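Local coordinates for protein succinylglutamate desuccinylase/aspartoacylase (Shewanella frigidimarina, PDB 3LWU) that binds a zinc ion and is probably a hydrolase of the succinylglutamate desuccinylase/aspartoacylase family, acting on ester bonds, at residues A[149-152]-A[153-157]. Numbering follows the deposited sequence.
Sequences AYRS and MLVET
Y150 and M153, three residues apart on helix 143-160, run alongside each other. The M153 chain, a selenomethionine, bends at its second and third torsions, which brings CE back to 3.4 Å from Y150 CE1, beside the CD1-CE1 bond. One turn on, L154 slants past the ring and sets CD1 3.9 Å from both Y150 CD2 and Y150 CE2. With CG of Y150 anti to the backbone N (chi1 -159°), the ring is laid against these two methyl groups and continues into the interior, where W134 and W238 meet it edge-to-face and OH hydrogen-bonds to P237 O. Replacing Y150 by an alanine would probably open a gap beside M153 CE and L154 CD1, leave W134 and W238 without their edge-to-face partner and P237 O without its hydroxyl.

The S152/E156 side is looser. E156 CG rests on S152 O (3.2 Å), but the exposed carboxylate approaches S152 CB loosely (OE2 4.1 Å); S152 OG turns back to C148 O. Beneath run the i to i+4 backbone hydrogen bonds of an alpha helix, V155 N to R151 O being the straightest (N-H...O angle 169°). T157 OG1 (2.8 Å) and T157 N both hydrogen-bond to M153 O, from opposite faces of its plane. The chemistry is that of an amphipathic helix: Y150, M153 and L154 pack against helices 131-138 and 230-247, R151 hydrogen-bonds to H183 O and A185 O, and S152 and E156 form the more open polar side.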
loop_
_atom_site.group_PDB
_atom_site.type_symbol
_atom_site.label_atom_id
_atom_site.label_comp_id
_atom_site.label_asym_id
_atom_site.label_seq_id
_atom_site.Cartn_x
_atom_site.Cartn_y
_atom_site.Cartn_z
ATOM N N ALA A 149 31.440 27.081 -19.372
ATOM C CA ALA A 149 31.498 25.869 -20.216
ATOM C C ALA A 149 31.090 24.614 -19.445
ATOM O O ALA A 149 30.312 23.782 -19.924
ATOM C CB ALA A 149 32.871 25.675 -20.805
ATOM N N TYR A 150 31.614 24.494 -18.234
ATOM C CA TYR A 150 31.345 23.353 -17.382
ATOM C C TYR A 150 29.871 23.235 -17.049
ATOM O O TYR A 150 29.364 22.144 -17.015
ATOM C CB TYR A 150 32.149 23.449 -16.088
ATOM C CG TYR A 150 32.366 22.146 -15.354
ATOM C CD1 TYR A 150 33.196 21.170 -15.879
ATOM C CD2 TYR A 150 31.812 21.922 -14.104
ATOM C CE1 TYR A 150 33.428 19.963 -15.207
ATOM C CE2 TYR A 150 32.041 20.714 -13.414
ATOM C CZ TYR A 150 32.847 19.750 -13.982
ATOM O OH TYR A 150 33.114 18.586 -13.333
ATOM N N ARG A 151 29.203 24.349 -16.791
ATOM C CA ARG A 151 27.774 24.350 -16.504
ATOM C C ARG A 151 26.964 23.930 -17.728
ATOM O O ARG A 151 26.014 23.141 -17.593
ATOM C CB ARG A 151 27.296 25.722 -15.978
ATOM C CG ARG A 151 25.799 25.919 -15.924
ATOM C CD ARG A 151 25.426 27.221 -15.187
ATOM N NE ARG A 151 25.623 27.104 -13.729
ATOM C CZ ARG A 151 26.653 27.619 -13.041
ATOM N NH1 ARG A 151 27.597 28.317 -13.650
ATOM N NH2 ARG A 151 26.739 27.436 -11.720
ATOM N N SER A 152 27.313 24.451 -18.905
ATOM C CA SER A 152 26.637 24.007 -20.144
ATOM C C SER A 152 26.715 22.507 -20.333
ATOM O O SER A 152 25.745 21.905 -20.783
ATOM C CB SER A 152 27.231 24.630 -21.390
ATOM O OG SER A 152 27.253 26.024 -21.233
HETATM N N MSE A 153 27.871 21.926 -20.013
HETATM C CA MSE A 153 28.077 20.496 -20.173
HETATM C C MSE A 153 27.216 19.728 -19.193
HETATM O O MSE A 153 26.590 18.738 -19.584
HETATM C CB MSE A 153 29.544 20.106 -19.989
HETATM C CG MSE A 153 29.775 18.596 -20.069
HETATM SE SE MSE A 153 29.738 17.712 -18.357
HETATM C CE MSE A 153 31.287 18.623 -17.531
ATOM N N LEU A 154 27.182 20.171 -17.926
ATOM C CA LEU A 154 26.338 19.515 -16.918
ATOM C C LEU A 154 24.851 19.561 -17.319
ATOM O O LEU A 154 24.176 18.535 -17.209
ATOM C CB LEU A 154 26.551 20.071 -15.487
ATOM C CG LEU A 154 27.959 19.896 -14.856
ATOM C CD1 LEU A 154 28.122 20.663 -13.557
ATOM C CD2 LEU A 154 28.334 18.427 -14.627
ATOM N N VAL A 155 24.360 20.701 -17.810
ATOM C CA VAL A 155 22.982 20.784 -18.279
ATOM C C VAL A 155 22.726 19.844 -19.479
ATOM O O VAL A 155 21.825 19.039 -19.443
ATOM C CB VAL A 155 22.546 22.241 -18.571
ATOM C CG1 VAL A 155 21.079 22.305 -19.024
ATOM C CG2 VAL A 155 22.739 23.117 -17.322
ATOM N N GLU A 156 23.567 19.868 -20.503
ATOM C CA GLU A 156 23.314 19.068 -21.724
ATOM C C GLU A 156 23.348 17.559 -21.508
ATOM O O GLU A 156 22.523 16.831 -22.084
ATOM C CB GLU A 156 24.299 19.447 -22.841
ATOM C CG GLU A 156 24.061 20.891 -23.316
ATOM C CD GLU A 156 25.166 21.503 -24.167
ATOM O OE1 GLU A 156 26.091 20.768 -24.635
ATOM O OE2 GLU A 156 25.086 22.746 -24.369
ATOM N N THR A 157 24.315 17.093 -20.717
ATOM C CA THR A 157 24.495 15.659 -20.498
ATOM C C THR A 157 23.350 15.130 -19.637
ATOM O O THR A 157 22.923 13.974 -19.755
ATOM C CB THR A 157 25.842 15.336 -19.819
ATOM O OG1 THR A 157 25.963 16.126 -18.637
ATOM C CG2 THR A 157 27.049 15.604 -20.771
#